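PDB 3TTY: beta-galactosidase from Bacillus circulans subsp. alkalophilus, which catalyses the hydrolysis of terminal beta-linked galactose residues from galactosides, as a glycoside hydrolase with a TIM-barrel domain. Local coordinates for residues K22-E27 and Q346-V351; E27-F32 and T70-Y75; D64-L69 and I74-A79. One frame throughout, in Å; residues are numbered along the deposited sequence.

Contact 1. Residues K22-E27 and Q346-V351; sequences KATMEE and QLRRSV
Arg348 reaches from the 346-351 loop to helix 22-27, where Thr24 and Glu27 border its guanidinium. The van der Waals part is small. Thr24 OG1 stands over one face, 3.8 Å from Arg348 NH2 and displaced toward the rim, while CB of Glu27 lies at the edge in the guanidinium plane, also 3.8 Å from NH2. Two bends, at chi2 (129°) and chi3 (38°), carry the arginine chain to this spot.

The polar part is one of proximity rather than bonding. Thr24 O comes within 3.6 Å of Arg348 NH2 without a hydrogen bond, and Thr24 OG1, buried here, has no polar partner in the model. Glu27 turns its carboxylate elsewhere: OE2 stays 6.1 Å from Arg348 NH2 and forms a salt bridge with Arg30, though the opposite charges probably still attract. Arg348 NH2 has its salt bridge with Asp28, one residue further along the helix, and the guanidinium makes a cation-pi contact with Trp20.

The pairing joins the helix after the first strand of the TIM barrel, 10-14, to the loop after the eighth, 339-344, at the seam where the barrel closes, with the Arg348 side chain about 14 Å from bound galactose.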
# COMPACT_ATOMS: atom_id res chain seq x y z
N LYS A 22 -25.20 6.28 38.73
CA LYS A 22 -25.25 7.41 39.66
C LYS A 22 -24.10 7.44 40.66
O LYS A 22 -23.53 8.50 40.94
CB LYS A 22 -26.61 7.49 40.35
CG LYS A 22 -27.72 7.73 39.36
CD LYS A 22 -28.93 8.38 39.99
CE LYS A 22 -29.59 9.29 38.97
NZ LYS A 22 -31.02 9.49 39.26
N ALA A 23 -23.75 6.28 41.20
CA ALA A 23 -22.64 6.21 42.14
C ALA A 23 -21.36 6.78 41.51
O ALA A 23 -20.69 7.62 42.12
CB ALA A 23 -22.44 4.77 42.63
N THR A 24 -21.01 6.36 40.30
CA THR A 24 -19.78 6.91 39.73
C THR A 24 -19.91 8.41 39.50
O THR A 24 -18.96 9.16 39.64
CB THR A 24 -19.25 6.13 38.47
OG1 THR A 24 -19.03 7.04 37.39
CG2 THR A 24 -20.17 5.04 38.07
N MET A 25 -21.12 8.84 39.19
CA MET A 25 -21.40 10.25 39.02
C MET A 25 -21.09 11.05 40.29
O MET A 25 -20.61 12.19 40.21
CB MET A 25 -22.84 10.44 38.58
CG MET A 25 -23.10 11.78 37.97
SD MET A 25 -24.49 11.76 36.83
CE MET A 25 -24.36 13.46 36.31
N GLU A 26 -21.36 10.47 41.46
CA GLU A 26 -20.98 11.12 42.72
C GLU A 26 -19.46 11.28 42.83
O GLU A 26 -18.97 12.32 43.25
CB GLU A 26 -21.53 10.37 43.94
CG GLU A 26 -23.04 10.46 44.09
CD GLU A 26 -23.55 11.89 44.13
OE1 GLU A 26 -24.44 12.24 43.31
OE2 GLU A 26 -23.06 12.67 44.97
N GLU A 27 -18.72 10.25 42.44
CA GLU A 27 -17.27 10.35 42.40
C GLU A 27 -16.80 11.38 41.36
O GLU A 27 -15.84 12.11 41.60
CB GLU A 27 -16.62 8.99 42.14
CG GLU A 27 -16.52 8.12 43.38
CD GLU A 27 -15.84 8.85 44.53
OE1 GLU A 27 -16.55 9.23 45.48
OE2 GLU A 27 -14.60 9.04 44.47
N GLN A 346 -11.35 12.98 27.48
CA GLN A 346 -12.66 13.23 28.07
C GLN A 346 -12.48 13.22 29.59
O GLN A 346 -11.37 13.00 30.08
CB GLN A 346 -13.67 12.16 27.64
CG GLN A 346 -13.23 10.71 27.88
CD GLN A 346 -14.32 9.70 27.53
OE1 GLN A 346 -15.50 9.92 27.82
NE2 GLN A 346 -13.94 8.57 26.91
N LEU A 347 -13.55 13.46 30.34
CA LEU A 347 -13.43 13.58 31.79
C LEU A 347 -13.25 12.23 32.53
O LEU A 347 -12.60 12.17 33.58
CB LEU A 347 -14.59 14.40 32.36
CG LEU A 347 -14.68 15.83 31.82
CD1 LEU A 347 -15.62 16.68 32.65
CD2 LEU A 347 -13.28 16.45 31.78
N ARG A 348 -13.81 11.16 31.99
CA ARG A 348 -13.59 9.82 32.56
C ARG A 348 -13.55 8.76 31.46
O ARG A 348 -14.43 8.71 30.61
CB ARG A 348 -14.65 9.48 33.61
CG ARG A 348 -15.00 8.00 33.66
CD ARG A 348 -14.95 7.35 35.05
NE ARG A 348 -15.42 8.15 36.19
CZ ARG A 348 -15.22 7.78 37.46
NH1 ARG A 348 -14.59 6.65 37.73
NH2 ARG A 348 -15.66 8.52 38.47
N ARG A 349 -12.52 7.92 31.49
CA ARG A 349 -12.26 6.94 30.44
C ARG A 349 -13.42 5.97 30.23
O ARG A 349 -14.13 5.58 31.17
CB ARG A 349 -10.94 6.19 30.69
CG ARG A 349 -9.71 6.99 30.28
CD ARG A 349 -8.37 6.51 30.84
NE ARG A 349 -7.79 5.42 30.08
CZ ARG A 349 -6.50 5.29 29.76
NH1 ARG A 349 -5.59 6.17 30.13
NH2 ARG A 349 -6.12 4.23 29.07
N SER A 350 -13.64 5.63 28.96
CA SER A 350 -14.60 4.61 28.56
C SER A 350 -13.97 3.23 28.76
O SER A 350 -12.79 3.14 29.09
CB SER A 350 -14.94 4.79 27.09
OG SER A 350 -13.73 4.80 26.35
N VAL A 351 -14.72 2.18 28.44
CA VAL A 351 -14.49 0.89 29.06
C VAL A 351 -14.36 -0.43 28.22
O VAL A 351 -13.72 -1.36 28.70
CB VAL A 351 -15.52 0.76 30.23
CG1 VAL A 351 -16.34 -0.49 30.15
CG2 VAL A 351 -14.83 0.98 31.58

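Contact 2. Residues E27-F32 and T70-Y75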
# COMPACT_ATOMS: atom_id res chain seq x y z
N GLU A 27 -18.72 10.25 42.44
CA GLU A 27 -17.27 10.35 42.40
C GLU A 27 -16.80 11.38 41.36
O GLU A 27 -15.84 12.11 41.60
CB GLU A 27 -16.62 8.99 42.14
CG GLU A 27 -16.52 8.12 43.38
CD GLU A 27 -15.84 8.85 44.53
OE1 GLU A 27 -16.55 9.23 45.48
OE2 GLU A 27 -14.60 9.04 44.47
N ASP A 28 -17.48 11.45 40.22
CA ASP A 28 -17.12 12.45 39.21
C ASP A 28 -17.21 13.86 39.79
O ASP A 28 -16.26 14.62 39.70
CB ASP A 28 -18.02 12.36 37.96
CG ASP A 28 -17.93 11.03 37.25
OD1 ASP A 28 -16.88 10.36 37.34
OD2 ASP A 28 -18.92 10.65 36.60
N MET A 29 -18.36 14.20 40.37
CA MET A 29 -18.56 15.54 40.94
C MET A 29 -17.47 15.85 41.95
O MET A 29 -16.89 16.94 41.95
CB MET A 29 -19.93 15.68 41.63
CG MET A 29 -21.15 15.51 40.72
SD MET A 29 -21.07 16.50 39.20
CE MET A 29 -20.60 15.23 38.03
N ARG A 30 -17.19 14.88 42.83
CA ARG A 30 -16.19 15.07 43.87
C ARG A 30 -14.83 15.37 43.25
O ARG A 30 -14.17 16.33 43.63
CB ARG A 30 -16.11 13.84 44.81
CG ARG A 30 -15.09 14.00 45.93
CD ARG A 30 -14.93 12.74 46.80
NE ARG A 30 -14.27 11.65 46.07
CZ ARG A 30 -12.96 11.58 45.86
NH1 ARG A 30 -12.15 12.52 46.34
NH2 ARG A 30 -12.46 10.57 45.18
N MET A 31 -14.42 14.56 42.28
CA MET A 31 -13.13 14.76 41.61
C MET A 31 -13.09 16.02 40.72
O MET A 31 -12.06 16.69 40.64
CB MET A 31 -12.69 13.49 40.86
CG MET A 31 -12.16 12.39 41.81
SD MET A 31 -11.65 10.80 41.12
CE MET A 31 -13.20 9.92 41.08
N PHE A 32 -14.21 16.35 40.07
CA PHE A 32 -14.28 17.56 39.25
C PHE A 32 -14.03 18.79 40.13
O PHE A 32 -13.35 19.73 39.72
CB PHE A 32 -15.62 17.69 38.49
CG PHE A 32 -15.84 16.62 37.43
CD1 PHE A 32 -14.82 15.77 37.04
CD2 PHE A 32 -17.09 16.48 36.81
CE1 PHE A 32 -15.03 14.79 36.07
CE2 PHE A 32 -17.30 15.51 35.84
CZ PHE A 32 -16.27 14.66 35.47
N THR A 70 -25.76 20.88 37.70
CA THR A 70 -26.22 22.20 38.11
C THR A 70 -26.05 22.36 39.62
O THR A 70 -25.72 23.44 40.10
CB THR A 70 -27.69 22.41 37.69
OG1 THR A 70 -27.77 22.42 36.26
CG2 THR A 70 -28.21 23.74 38.22
N LYS A 71 -26.26 21.28 40.37
CA LYS A 71 -26.05 21.28 41.81
C LYS A 71 -24.62 21.67 42.18
O LYS A 71 -24.39 22.36 43.17
CB LYS A 71 -26.42 19.92 42.39
CG LYS A 71 -26.87 19.95 43.84
CD LYS A 71 -27.73 18.72 44.19
CE LYS A 71 -26.95 17.41 44.05
NZ LYS A 71 -27.80 16.19 44.28
N GLU A 72 -23.65 21.25 41.37
CA GLU A 72 -22.25 21.64 41.57
C GLU A 72 -21.92 22.96 40.88
O GLU A 72 -20.77 23.36 40.85
CB GLU A 72 -21.31 20.57 41.01
CG GLU A 72 -21.50 19.21 41.63
CD GLU A 72 -21.44 19.29 43.13
OE1 GLU A 72 -20.54 19.98 43.65
OE2 GLU A 72 -22.31 18.69 43.79
N ASN A 73 -22.93 23.61 40.31
CA ASN A 73 -22.71 24.84 39.55
C ASN A 73 -21.69 24.65 38.42
O ASN A 73 -20.94 25.57 38.07
CB ASN A 73 -22.34 26.02 40.47
CG ASN A 73 -22.41 27.37 39.75
OD1 ASN A 73 -21.51 28.21 39.89
ND2 ASN A 73 -23.47 27.59 38.97
N ILE A 74 -21.65 23.45 37.86
CA ILE A 74 -20.86 23.19 36.66
C ILE A 74 -21.69 23.58 35.45
O ILE A 74 -22.89 23.28 35.38
CB ILE A 74 -20.45 21.71 36.57
CG1 ILE A 74 -19.43 21.39 37.66
CG2 ILE A 74 -19.89 21.39 35.20
CD1 ILE A 74 -19.10 19.91 37.78
N TYR A 75 -21.06 24.27 34.50
CA TYR A 75 -21.75 24.77 33.32
C TYR A 75 -21.79 23.75 32.19
O TYR A 75 -20.94 22.85 32.13
CB TYR A 75 -21.08 26.06 32.83
CG TYR A 75 -21.31 27.22 33.78
CD1 TYR A 75 -22.56 27.84 33.87
CD2 TYR A 75 -20.27 27.71 34.59
CE1 TYR A 75 -22.77 28.90 34.74
CE2 TYR A 75 -20.48 28.78 35.46
CZ TYR A 75 -21.73 29.36 35.53
OH TYR A 75 -21.94 30.42 36.39
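Helix 27-32 comes closest to the 70-75 turn where Met29 faces Glu72, their CA atoms 7.2 Å apart, and the turn itself is a Schellman motif in which Asn73, with phi 55°, leaves the helical path while its N bonds back to Thr70 O.

Between the two segments the contact is apolar. Met29 lays its folded chain, bent at chi2 and chi3, obliquely across Glu72, so that SD sits 3.7 Å from Glu72 CG, with Met29 CG almost as near. Glu72 thus offers its methylene. Its chain bends at chi2 (-53°), and the carboxylate goes to Arg68 in a salt bridge and to Asn33 in a hydrogen bond. Ile74 meets the same sulfur beside Glu72: its CD1 lies 4.2 Å from Met29 SD and 4.1 Å from Phe32 CD2, meeting the phenyl ring at its edge, near the ring plane, with the two side chains roughly perpendicular. The Phe32 ring also has Asp28 O 3.0 Å above one face, toward the rim, and meets Tyr15 edge-to-face.

Within helix 27-32, Arg30 grips Glu27 side-on, NE and NH2 both bonding to OE2. The NH2 bond, 2.7 Å long, uses the syn lone pair and lies in the guanidinium plane.

This is the packing of successive outer helices in a TIM barrel: helix 22-35 rests against the end of helix 60-71 and the turn that leads into strand 75-79.

Contact 3. Residues D64-L69 and I74-A79; sequences DIIERL and IYLCLA
Leu76 divides its two methyls between two helical residues: CD1 goes to Ile66 and CD2 to Leu69. The Ile66 branch that does the touching is CG2, 3.3 Å from Leu76 CD1, with CG1 of Ile66 further back on the same methyl. CG2 lies anti to the backbone N of Ile66 (CG1 at chi1 -71°), which turns it to the strand. Leu69 meets the other methyl through CD1, 3.4 Å from Leu76 CD2. Both pairs are tighter than ordinary carbon contacts, and in both the side chains run at a slant to each other. The second methyl of Leu69, CD2, turns to Ile74 and lies 3.9 Å from its CD1, so the leucine straddles both strand-side residues.

Helix 60-71 and strand 75-79 are the closing half of a beta-alpha-beta crossover that starts from strand 39-42, the repeating unit of the TIM barrel, and Leu69 also touches Ala40 and Val42 of that first strand. Were Leu76 cut back to an alanine, Ile66 CG2 and Leu69 CD1 would probably lose their partner methyls, and a gap would open between helix and strand.

Where helix passes into strand, Ile74 N donates to Leu69 O over 3.0 Å, the six-to-one bond of the Schellman turn; the N-H···O angle is 157°, and the donor stands 35° out of the carbonyl plane.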
# COMPACT_ATOMS: atom_id res chain seq x y z
N ASP A 64 -31.60 14.35 34.59
CA ASP A 64 -30.90 14.03 35.83
C ASP A 64 -29.44 14.40 35.79
O ASP A 64 -28.90 14.93 36.77
CB ASP A 64 -31.02 12.55 36.15
CG ASP A 64 -32.22 12.25 37.00
OD1 ASP A 64 -33.19 13.05 36.96
OD2 ASP A 64 -32.17 11.23 37.72
N ILE A 65 -28.80 14.12 34.67
CA ILE A 65 -27.41 14.50 34.48
C ILE A 65 -27.25 16.01 34.60
O ILE A 65 -26.35 16.49 35.29
CB ILE A 65 -26.90 13.99 33.13
CG1 ILE A 65 -26.65 12.49 33.22
CG2 ILE A 65 -25.63 14.72 32.73
CD1 ILE A 65 -26.71 11.79 31.89
N ILE A 66 -28.11 16.75 33.93
CA ILE A 66 -28.02 18.21 33.93
C ILE A 66 -28.30 18.79 35.32
O ILE A 66 -27.61 19.71 35.78
CB ILE A 66 -28.98 18.81 32.89
CG1 ILE A 66 -28.46 18.53 31.48
CG2 ILE A 66 -29.11 20.31 33.08
CD1 ILE A 66 -29.45 18.85 30.40
N GLU A 67 -29.29 18.22 36.01
CA GLU A 67 -29.63 18.66 37.35
C GLU A 67 -28.46 18.42 38.29
O GLU A 67 -28.05 19.32 39.02
CB GLU A 67 -30.90 17.95 37.84
CG GLU A 67 -31.47 18.47 39.15
CD GLU A 67 -31.73 19.97 39.13
OE1 GLU A 67 -31.91 20.54 38.02
OE2 GLU A 67 -31.75 20.59 40.22
N ARG A 68 -27.89 17.23 38.25
CA ARG A 68 -26.78 16.89 39.13
C ARG A 68 -25.60 17.85 39.00
O ARG A 68 -25.03 18.29 40.00
CB ARG A 68 -26.31 15.45 38.92
CG ARG A 68 -25.21 15.05 39.93
CD ARG A 68 -25.75 15.11 41.36
NE ARG A 68 -24.73 14.90 42.39
CZ ARG A 68 -23.98 15.87 42.91
NH1 ARG A 68 -24.10 17.13 42.50
NH2 ARG A 68 -23.09 15.57 43.85
N LEU A 69 -25.23 18.15 37.76
CA LEU A 69 -24.15 19.08 37.47
C LEU A 69 -24.50 20.50 37.91
O LEU A 69 -23.66 21.24 38.42
CB LEU A 69 -23.85 19.08 35.97
CG LEU A 69 -23.18 17.82 35.41
CD1 LEU A 69 -23.38 17.76 33.90
CD2 LEU A 69 -21.71 17.80 35.76
N ILE A 74 -21.65 23.45 37.86
CA ILE A 74 -20.86 23.19 36.66
C ILE A 74 -21.69 23.58 35.45
O ILE A 74 -22.89 23.28 35.38
CB ILE A 74 -20.45 21.71 36.57
CG1 ILE A 74 -19.43 21.39 37.66
CG2 ILE A 74 -19.89 21.39 35.20
CD1 ILE A 74 -19.10 19.91 37.78
N TYR A 75 -21.06 24.27 34.50
CA TYR A 75 -21.75 24.77 33.32
C TYR A 75 -21.79 23.75 32.19
O TYR A 75 -20.94 22.85 32.13
CB TYR A 75 -21.08 26.06 32.83
CG TYR A 75 -21.31 27.22 33.78
CD1 TYR A 75 -22.56 27.84 33.87
CD2 TYR A 75 -20.27 27.71 34.59
CE1 TYR A 75 -22.77 28.90 34.74
CE2 TYR A 75 -20.48 28.78 35.46
CZ TYR A 75 -21.73 29.36 35.53
OH TYR A 75 -21.94 30.42 36.39
N LEU A 76 -22.77 23.90 31.30
CA LEU A 76 -23.05 22.88 30.30
C LEU A 76 -22.79 23.35 28.87
O LEU A 76 -23.34 24.37 28.41
CB LEU A 76 -24.49 22.39 30.44
CG LEU A 76 -24.77 21.90 31.86
CD1 LEU A 76 -26.26 21.73 32.12
CD2 LEU A 76 -24.02 20.61 32.13
N CYS A 77 -21.92 22.61 28.19
CA CYS A 77 -21.81 22.69 26.75
C CYS A 77 -22.66 21.54 26.20
O CYS A 77 -22.22 20.39 26.17
CB CYS A 77 -20.35 22.56 26.32
SG CYS A 77 -20.11 22.73 24.55
N LEU A 78 -23.90 21.84 25.80
CA LEU A 78 -24.86 20.79 25.47
C LEU A 78 -24.82 20.44 23.98
O LEU A 78 -25.04 21.29 23.13
CB LEU A 78 -26.28 21.19 25.89
CG LEU A 78 -27.39 20.16 25.63
CD1 LEU A 78 -27.10 18.81 26.33
CD2 LEU A 78 -28.75 20.68 26.05
N ALA A 79 -24.54 19.17 23.69
CA ALA A 79 -24.48 18.71 22.30
C ALA A 79 -25.85 18.24 21.81
O ALA A 79 -26.69 17.80 22.59
CB ALA A 79 -23.42 17.60 22.16

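Overall arrangement
All three contacts belong to one sector of the TIM barrel. Contact 3 is the most deeply packed, all its touching residues buried, and joins helix 60-71 to strand 75-79 by branched aliphatic side chains and one backbone bond. Contact 2 lies a layer further out, between helices 22-35 and 60-71, mixing sulfur, ring and methylene contacts with charges at its margin; it shares Ile74 with contact 3, and Met29 also packs on Leu69. Contact 1, only partly buried, is built round a guanidinium and holds the other flank of helix 22-35. Salt bridges tie it to its neighbours: Arg348 to Asp28, Lys22 to Asp64 and Glu26 to Arg68.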